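Local coordinates for protein time interval measuring enzyme TIME (Bombyx mori, PDB 2E47) that binds copper and zinc and probably dismutates superoxide, and is known as a time-interval measuring clock protein, at residues F49-K54 with R119-H124; L62-H67 with G145-C150; H124-D129 with T141-G146. All blocks are in the same frame, centred on the assembly; numbering follows the deposited sequence.

Contact 1 is the buried one: strands 45-52 and 120-124 pair in the antiparallel sheet, near the centre of the chain. Contact 2 lies at the surface, where the loop 62-67 meets strand 147-155, the neighbour of 120-124 in the same sheet. Contact 3 is partly buried and joins two loops; it shares His124 with contact 1, and Gly145 and Gly146 with contact 2. All three touch the copper ion. Strand ladder bonds and metal-bound imidazoles dominate contact 1. A single arginine reaching a carbonyl carries contact 2. Contact 3 relies on backbone N-H groups, glycines and waters. His50 of contact 1 is also hydrogen-bonded to Asp128 of contact 3.

Contact 1 of 3, residues F49-K54 with R119-H124; sequences FHVHEK and RAVVLH. With CU (copper (II) ion), chain E.
The His52 ring has CG2 of Val122 over one face, a CH-pi contact 3.6 Å from CG2 to the ring centroid and 16° off the ring normal. NE2 of the same ring lies near NE2 of His124, at the edge of both rings, because both bind copper. The other branch of Val122, CG1, lies over a face of the His124 ring, offset toward its rim. His50 and His124 meet rim to rim, with their planes at 45°. Copper draws the nitrogens together, bound by His50 ND1 at 2.0 Å and by His52 NE2 and His124 NE2, both at 2.1 Å. Outside the segments, His50 NE2 is hydrogen-bonded to Asp128 and His52 ND1 to the carbonyl of Gly65, which probably fixes the rotation of both rings.

Beneath the rings runs an antiparallel ladder. His50 and Val122 form a hydrogen-bonded pair, with Val122 N to His50 O at 2.9 Å. His52 N reaches Ala120 O at 2.7 Å, while the return bond is weak. On the opposite face Phe49 CD2 packs on Leu123 CD1 at 4.2 Å, and Val51 CG2 lies near Val121 CG2. Past the strand ends, Arg119 runs extended from CG to NE, and its NH2 donates to Glu53 O at 2.9 Å, near the guanidinium plane. One water joins Arg119 NH2, Glu53 OE1 and Lys54 NZ. Two histidines on alternate residues of one strand and a third on its neighbour supply three of the four ligands; His67, from the loop after strand 45-52, completes the copper site typical of the Cu,Zn superoxide dismutase beta-barrel.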
loop_
_atom_site.group_PDB
_atom_site.type_symbol
_atom_site.label_atom_id
_atom_site.label_comp_id
_atom_site.label_asym_id
_atom_site.label_seq_id
_atom_site.Cartn_x
_atom_site.Cartn_y
_atom_site.Cartn_z
ATOM N N PHE A 49 -11.105 8.278 11.665
ATOM C CA PHE A 49 -10.589 7.710 10.444
ATOM C C PHE A 49 -9.519 8.662 9.927
ATOM O O PHE A 49 -9.811 9.801 9.653
ATOM C CB PHE A 49 -11.734 7.668 9.481
ATOM C CG PHE A 49 -11.432 6.945 8.218
ATOM C CD1 PHE A 49 -11.509 7.602 7.007
ATOM C CD2 PHE A 49 -11.161 5.618 8.242
ATOM C CE1 PHE A 49 -11.251 6.927 5.845
ATOM C CE2 PHE A 49 -10.906 4.934 7.111
ATOM C CZ PHE A 49 -10.934 5.598 5.898
ATOM N N HIS A 50 -8.261 8.226 9.841
ATOM C CA HIS A 50 -7.171 9.160 9.507
ATOM C C HIS A 50 -6.171 8.554 8.537
ATOM O O HIS A 50 -6.069 7.351 8.505
ATOM C CB HIS A 50 -6.384 9.524 10.753
ATOM C CG HIS A 50 -7.232 9.730 11.971
ATOM N ND1 HIS A 50 -6.994 9.057 13.154
ATOM C CD2 HIS A 50 -8.307 10.544 12.189
ATOM C CE1 HIS A 50 -7.893 9.446 14.045
ATOM N NE2 HIS A 50 -8.695 10.355 13.494
ATOM N N VAL A 51 -5.380 9.382 7.842
ATOM C CA VAL A 51 -4.212 8.920 7.097
ATOM C C VAL A 51 -3.040 9.019 8.051
ATOM O O VAL A 51 -2.707 10.152 8.586
ATOM C CB VAL A 51 -3.968 9.789 5.864
ATOM C CG1 VAL A 51 -2.696 9.355 5.116
ATOM C CG2 VAL A 51 -5.232 9.736 4.899
ATOM N N HIS A 52 -2.406 7.883 8.307
ATOM C CA HIS A 52 -1.265 7.881 9.194
ATOM C C HIS A 52 0.013 7.962 8.313
ATOM O O HIS A 52 -0.011 7.760 7.093
ATOM C CB HIS A 52 -1.320 6.661 10.137
ATOM C CG HIS A 52 -2.314 6.790 11.264
ATOM N ND1 HIS A 52 -2.027 6.400 12.549
ATOM C CD2 HIS A 52 -3.589 7.230 11.300
ATOM C CE1 HIS A 52 -3.082 6.581 13.318
ATOM N NE2 HIS A 52 -4.046 7.107 12.587
ATOM N N GLU A 53 1.126 8.340 8.918
ATOM C CA GLU A 53 2.278 8.745 8.161
ATOM C C GLU A 53 2.931 7.583 7.371
ATOM O O GLU A 53 3.363 7.772 6.250
ATOM C CB GLU A 53 3.301 9.380 9.118
ATOM C CG GLU A 53 4.548 9.760 8.385
ATOM C CD GLU A 53 5.687 10.226 9.302
ATOM O OE1 GLU A 53 6.639 10.861 8.765
ATOM O OE2 GLU A 53 5.630 9.954 10.523
ATOM N N LYS A 54 3.040 6.400 7.959
ATOM C CA LYS A 54 3.801 5.355 7.302
ATOM C C LYS A 54 2.839 4.259 6.779
ATOM O O LYS A 54 1.823 3.931 7.435
ATOM C CB LYS A 54 4.701 4.708 8.333
ATOM C CG LYS A 54 5.835 5.598 8.931
ATOM C CD LYS A 54 6.384 6.475 7.880
ATOM C CE LYS A 54 7.608 7.277 8.383
ATOM N NZ LYS A 54 8.369 7.886 7.218
ATOM N N ARG A 119 0.889 5.831 2.008
ATOM C CA ARG A 119 0.609 6.057 3.426
ATOM C C ARG A 119 -0.508 5.091 3.860
ATOM O O ARG A 119 -0.837 4.203 3.113
ATOM C CB ARG A 119 0.353 7.568 3.725
ATOM C CG ARG A 119 1.596 8.353 3.260
ATOM C CD ARG A 119 1.610 9.778 3.614
ATOM N NE ARG A 119 2.758 10.493 2.996
ATOM C CZ ARG A 119 4.018 10.503 3.468
ATOM N NH1 ARG A 119 4.940 11.199 2.827
ATOM N NH2 ARG A 119 4.367 9.859 4.567
ATOM N N ALA A 120 -1.049 5.205 5.060
ATOM C CA ALA A 120 -2.046 4.191 5.513
ATOM C C ALA A 120 -3.312 4.906 5.959
ATOM O O ALA A 120 -3.251 6.030 6.478
ATOM C CB ALA A 120 -1.507 3.405 6.666
ATOM N N VAL A 121 -4.468 4.284 5.712
ATOM C CA VAL A 121 -5.690 4.766 6.325
ATOM C C VAL A 121 -5.845 3.907 7.578
ATOM O O VAL A 121 -5.544 2.683 7.539
ATOM C CB VAL A 121 -6.856 4.527 5.369
ATOM C CG1 VAL A 121 -8.104 4.663 6.151
ATOM C CG2 VAL A 121 -6.851 5.601 4.370
ATOM N N VAL A 122 -6.310 4.500 8.666
ATOM C CA VAL A 122 -6.494 3.779 9.921
ATOM C C VAL A 122 -7.867 4.109 10.493
ATOM O O VAL A 122 -8.225 5.304 10.633
ATOM C CB VAL A 122 -5.488 4.114 11.005
ATOM C CG1 VAL A 122 -5.806 3.278 12.291
ATOM C CG2 VAL A 122 -4.076 3.806 10.504
ATOM N N LEU A 123 -8.629 3.055 10.790
ATOM C CA LEU A 123 -9.945 3.207 11.433
ATOM C C LEU A 123 -9.754 2.910 12.882
ATOM O O LEU A 123 -9.208 1.831 13.228
ATOM C CB LEU A 123 -10.904 2.151 10.892
ATOM C CG LEU A 123 -12.334 2.044 11.412
ATOM C CD1 LEU A 123 -13.125 3.285 11.122
ATOM C CD2 LEU A 123 -12.983 0.859 10.693
ATOM N N HIS A 124 -10.341 3.752 13.724
ATOM C CA HIS A 124 -10.100 3.681 15.147
ATOM C C HIS A 124 -11.282 3.173 15.902
ATOM O O HIS A 124 -12.418 3.157 15.375
ATOM C CB HIS A 124 -9.774 5.119 15.629
ATOM C CG HIS A 124 -8.467 5.605 15.135
ATOM N ND1 HIS A 124 -7.284 5.273 15.752
ATOM C CD2 HIS A 124 -8.147 6.385 14.082
ATOM C CE1 HIS A 124 -6.290 5.856 15.105
ATOM N NE2 HIS A 124 -6.783 6.560 14.100
HETATM CU CU CU E . -5.362 8.057 13.853
HETATM O O HOH W 1 7.221 9.934 5.749
#

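Contact 2 of 3, residues L62-H67 with G145-C150. With ZN (zinc ion), chain F; CU (copper (II) ion), chain E.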
loop_
_atom_site.group_PDB
_atom_site.type_symbol
_atom_site.label_atom_id
_atom_site.label_comp_id
_atom_site.label_asym_id
_atom_site.label_seq_id
_atom_site.Cartn_x
_atom_site.Cartn_y
_atom_site.Cartn_z
ATOM N N LEU A 62 -0.042 -0.378 14.590
ATOM C CA LEU A 62 0.881 0.543 15.288
ATOM C C LEU A 62 2.012 1.116 14.420
ATOM O O LEU A 62 2.382 2.287 14.568
ATOM C CB LEU A 62 1.496 -0.163 16.505
ATOM C CG LEU A 62 1.582 0.631 17.825
ATOM C CD1 LEU A 62 2.723 1.673 17.806
ATOM C CD2 LEU A 62 0.231 1.334 18.199
ATOM N N SER A 63 2.576 0.294 13.538
ATOM C CA SER A 63 3.767 0.662 12.772
ATOM C C SER A 63 3.406 1.647 11.668
ATOM O O SER A 63 4.290 2.254 11.054
ATOM C CB SER A 63 4.498 -0.613 12.251
ATOM O OG SER A 63 3.588 -1.427 11.462
ATOM N N THR A 64 2.103 1.918 11.478
ATOM C CA THR A 64 1.756 3.006 10.592
ATOM C C THR A 64 2.122 4.401 11.100
ATOM O O THR A 64 2.088 5.362 10.317
ATOM C CB THR A 64 0.267 2.972 10.146
ATOM O OG1 THR A 64 -0.549 3.370 11.234
ATOM C CG2 THR A 64 -0.105 1.564 9.650
ATOM N N GLY A 65 2.489 4.510 12.390
ATOM C CA GLY A 65 2.973 5.762 12.949
ATOM C C GLY A 65 1.809 6.658 13.389
ATOM O O GLY A 65 0.709 6.164 13.711
ATOM N N SER A 66 2.046 7.971 13.398
ATOM C CA SER A 66 1.031 8.912 13.858
ATOM C C SER A 66 0.358 9.580 12.664
ATOM O O SER A 66 0.571 9.205 11.508
ATOM C CB SER A 66 1.652 9.949 14.824
ATOM O OG SER A 66 2.778 10.597 14.266
ATOM N N HIS A 67 -0.467 10.573 12.916
ATOM C CA HIS A 67 -1.248 11.143 11.856
ATOM C C HIS A 67 -0.294 11.798 10.866
ATOM O O HIS A 67 0.670 12.469 11.281
ATOM C CB HIS A 67 -2.325 12.114 12.416
ATOM C CG HIS A 67 -3.403 11.438 13.222
ATOM N ND1 HIS A 67 -4.361 12.141 13.917
ATOM C CD2 HIS A 67 -3.650 10.104 13.431
ATOM C CE1 HIS A 67 -5.160 11.238 14.512
ATOM N NE2 HIS A 67 -4.793 9.989 14.177
ATOM N N GLY A 145 -8.456 6.484 20.237
ATOM C CA GLY A 145 -8.212 5.194 20.873
ATOM C C GLY A 145 -7.424 4.261 19.972
ATOM O O GLY A 145 -6.728 4.719 19.090
ATOM N N GLY A 146 -7.569 2.951 20.202
ATOM C CA GLY A 146 -6.832 1.917 19.493
ATOM C C GLY A 146 -7.290 1.827 18.042
ATOM O O GLY A 146 -8.253 2.490 17.614
ATOM N N ARG A 147 -6.574 0.991 17.290
ATOM C CA ARG A 147 -6.639 0.985 15.850
ATOM C C ARG A 147 -7.330 -0.291 15.449
ATOM O O ARG A 147 -6.822 -1.342 15.714
ATOM C CB ARG A 147 -5.210 1.024 15.314
ATOM C CG ARG A 147 -4.490 2.325 15.759
ATOM C CD ARG A 147 -3.170 2.528 15.086
ATOM N NE ARG A 147 -2.571 3.718 15.659
ATOM C CZ ARG A 147 -1.419 4.281 15.301
ATOM N NH1 ARG A 147 -1.019 5.368 15.946
ATOM N NH2 ARG A 147 -0.667 3.778 14.326
ATOM N N VAL A 148 -8.507 -0.206 14.850
ATOM C CA VAL A 148 -9.251 -1.472 14.627
ATOM C C VAL A 148 -8.938 -2.096 13.257
ATOM O O VAL A 148 -9.092 -3.295 13.078
ATOM C CB VAL A 148 -10.775 -1.364 14.883
ATOM C CG1 VAL A 148 -11.056 -0.867 16.315
ATOM C CG2 VAL A 148 -11.414 -0.457 13.939
ATOM N N ALA A 149 -8.532 -1.268 12.278
ATOM C CA ALA A 149 -8.128 -1.777 10.976
ATOM C C ALA A 149 -7.328 -0.724 10.262
ATOM O O ALA A 149 -7.501 0.460 10.531
ATOM C CB ALA A 149 -9.436 -2.157 10.159
ATOM N N CYS A 150 -6.478 -1.166 9.326
ATOM C CA CYS A 150 -5.686 -0.269 8.505
ATOM C C CYS A 150 -5.430 -0.842 7.135
ATOM O O CYS A 150 -5.497 -2.075 6.952
ATOM C CB CYS A 150 -4.308 0.054 9.168
ATOM S SG CYS A 150 -3.440 -1.282 9.843
HETATM ZN ZN ZN F . -4.565 14.167 13.699
HETATM CU CU CU E . -5.362 8.057 13.853
#
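Arg147 reaches across to the loop 62-67 and supplies the hydrogen bonds of this contact. Its NH2 donates to Gly65 O at 2.8 Å, and its NH1 adds a weak bond to the same oxygen at 2.9 Å. The N-H...O angle from NH2 is 133°, so the bond is bent. The donor lies in the carbonyl plane of Gly65, while the oxygen sits 23° out of the guanidinium plane. With CG anti to the carbonyl carbon (chi1 -62°) and the chain extended to NE, the side chain spans the gap at full length. Two donors on one acceptor hold the guanidinium against the loop. Gly65 O also accepts from His52 ND1, so this carbonyl links the arginine to a copper ligand.

Close polar approach continues along the loop. Thr64 OG1 lies 3.1 Å from Arg147 NH2, and its hydrogen-bond partner is Cys61 O. Within the loop, Gly65 N is hydrogen-bonded to Leu62 O.

An arginine beside the copper is a hallmark of Cu,Zn superoxide dismutases. In relatives it helps guide superoxide to the metal, and Arg147 is placed consistently with that role. Strand 147-155 carries a classic beta bulge, Val148 and Ala149 both facing Leu123.

Van der Waals packing is slight. Leu62 CD2 lies over one face of the guanidinium, 4.5 Å from Arg147 CZ. Thr64 CG2 approaches Cys150 SG at 4.4 Å.

Covalent and metal bonds complete the setting. Cys150 forms a disulfide with Cys61, the residue just before 62-67, tying strand 147-155 to that loop. His67 bridges the two metals, ND1 on zinc and NE2 on copper.

Contact 3 of 3, residues H124-D129 with T141-G146; sequences HEKADD and TGNAGG. With CU (copper (II) ion), chain E.
Glu125 N donates a hydrogen bond to Gly146 O at 2.8 Å, and Lys126 N one to Ala144 O at 2.9 Å. Further along, Asp129 N reaches a lone pair of Gly142 O at 2.8 Å. Glu125 also bonds through its side chain: Gly146 N points straight at OE2, 2.9 Å away at 179°, and meets it from above the carboxylate plane. His124 ND1 makes weak bonds to Gly145 O and Gly146 O. Ala144 CB makes an off-centre CH-pi contact with the His124 ring, 4.3 Å from its centroid. Lys126 CG sits between its backbone N and carbonyl carbon (chi1 52°), which brings the chain alongside 143-144, with CE 3.4 Å from Asn143 O.

Glycines let the two segments come this close. Gly142 follows helix 138-141 with positive phi, and its CA sits 3.4 Å from Asp128 OD2. Gly145, again with positive phi, passes close to the Glu125 carboxylate. Thr141 OG1 accepts from Asn143 N in an ST turn and is also hydrogen-bonded to Asp137 O.

One water bridges Ala127 O and Asn143 O. Another links Asp129 OD1 with Asn143 OD1.

The next shell orients the acids. Asp128 OD2 holds His75 NE2, and Asp129 is held by Ser138 and Ser133. The two weak bonds from His124 ND1 to carbonyls of 141-146 are consistent with steadying the ring on copper, and Asp128 links a ligand of each metal.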
loop_
_atom_site.group_PDB
_atom_site.type_symbol
_atom_site.label_atom_id
_atom_site.label_comp_id
_atom_site.label_asym_id
_atom_site.label_seq_id
_atom_site.Cartn_x
_atom_site.Cartn_y
_atom_site.Cartn_z
ATOM N N HIS A 124 -10.341 3.752 13.724
ATOM C CA HIS A 124 -10.100 3.681 15.147
ATOM C C HIS A 124 -11.282 3.173 15.902
ATOM O O HIS A 124 -12.418 3.157 15.375
ATOM C CB HIS A 124 -9.774 5.119 15.629
ATOM C CG HIS A 124 -8.467 5.605 15.135
ATOM N ND1 HIS A 124 -7.284 5.273 15.752
ATOM C CD2 HIS A 124 -8.147 6.385 14.082
ATOM C CE1 HIS A 124 -6.290 5.856 15.105
ATOM N NE2 HIS A 124 -6.783 6.560 14.100
ATOM N N GLU A 125 -11.035 2.793 17.155
ATOM C CA GLU A 125 -12.037 2.173 17.977
ATOM C C GLU A 125 -13.077 3.149 18.529
ATOM O O GLU A 125 -14.170 2.751 18.886
ATOM C CB GLU A 125 -11.363 1.353 19.111
ATOM C CG GLU A 125 -11.244 2.021 20.476
ATOM C CD GLU A 125 -10.086 1.390 21.356
ATOM O OE1 GLU A 125 -9.795 0.164 21.171
ATOM O OE2 GLU A 125 -9.491 2.104 22.214
ATOM N N LYS A 126 -12.744 4.435 18.584
ATOM C CA LYS A 126 -13.740 5.456 18.973
ATOM C C LYS A 126 -13.671 6.713 18.196
ATOM O O LYS A 126 -12.775 6.898 17.350
ATOM C CB LYS A 126 -13.706 5.777 20.454
ATOM C CG LYS A 126 -12.384 6.136 21.058
ATOM C CD LYS A 126 -12.478 5.725 22.513
ATOM C CE LYS A 126 -11.476 6.521 23.406
ATOM N NZ LYS A 126 -12.074 6.907 24.744
ATOM N N ALA A 127 -14.599 7.587 18.526
ATOM C CA ALA A 127 -14.760 8.844 17.813
ATOM C C ALA A 127 -13.551 9.764 17.975
ATOM O O ALA A 127 -12.904 9.791 19.005
ATOM C CB ALA A 127 -16.030 9.564 18.284
ATOM N N ASP A 128 -13.249 10.503 16.934
ATOM C CA ASP A 128 -12.252 11.578 16.992
ATOM C C ASP A 128 -12.937 12.793 17.662
ATOM O O ASP A 128 -13.995 13.206 17.196
ATOM C CB ASP A 128 -11.929 11.922 15.538
ATOM C CG ASP A 128 -10.758 12.907 15.371
ATOM O OD1 ASP A 128 -10.144 12.838 14.274
ATOM O OD2 ASP A 128 -10.471 13.742 16.277
ATOM N N ASP A 129 -12.320 13.390 18.696
ATOM C CA ASP A 129 -12.936 14.539 19.411
ATOM C C ASP A 129 -12.424 15.894 18.853
ATOM O O ASP A 129 -12.694 16.986 19.393
ATOM C CB ASP A 129 -12.663 14.399 20.916
ATOM C CG ASP A 129 -11.181 14.661 21.284
ATOM O OD1 ASP A 129 -10.801 14.309 22.430
ATOM O OD2 ASP A 129 -10.381 15.193 20.445
ATOM N N THR A 141 -4.120 13.159 18.763
ATOM C CA THR A 141 -4.759 12.029 18.170
ATOM C C THR A 141 -6.257 12.186 18.136
ATOM O O THR A 141 -6.946 11.347 17.600
ATOM C CB THR A 141 -4.451 10.722 18.957
ATOM O OG1 THR A 141 -4.993 10.842 20.272
ATOM C CG2 THR A 141 -2.918 10.425 19.056
ATOM N N GLY A 142 -6.797 13.202 18.794
ATOM C CA GLY A 142 -8.265 13.248 18.871
ATOM C C GLY A 142 -8.895 12.280 19.878
ATOM O O GLY A 142 -10.131 12.230 19.961
ATOM N N ASN A 143 -8.048 11.602 20.686
ATOM C CA ASN A 143 -8.476 10.604 21.666
ATOM C C ASN A 143 -9.341 9.521 20.965
ATOM O O ASN A 143 -10.450 9.179 21.462
ATOM C CB ASN A 143 -9.274 11.319 22.786
ATOM C CG ASN A 143 -9.612 10.422 23.980
ATOM O OD1 ASN A 143 -10.632 10.645 24.661
ATOM N ND2 ASN A 143 -8.795 9.437 24.236
ATOM N N ALA A 144 -8.898 9.048 19.788
ATOM C CA ALA A 144 -9.763 8.097 19.035
ATOM C C ALA A 144 -9.483 6.656 19.412
ATOM O O ALA A 144 -10.192 5.707 18.999
ATOM C CB ALA A 144 -9.723 8.356 17.463
ATOM N N GLY A 145 -8.456 6.484 20.237
ATOM C CA GLY A 145 -8.212 5.194 20.873
ATOM C C GLY A 145 -7.424 4.261 19.972
ATOM O O GLY A 145 -6.728 4.719 19.090
ATOM N N GLY A 146 -7.569 2.951 20.202
ATOM C CA GLY A 146 -6.832 1.917 19.493
ATOM C C GLY A 146 -7.290 1.827 18.042
ATOM O O GLY A 146 -8.253 2.490 17.614
HETATM CU CU CU E . -5.362 8.057 13.853
HETATM O O HOH W 2 -12.979 9.956 21.585
HETATM O O HOH W 3 -12.265 12.965 23.978
#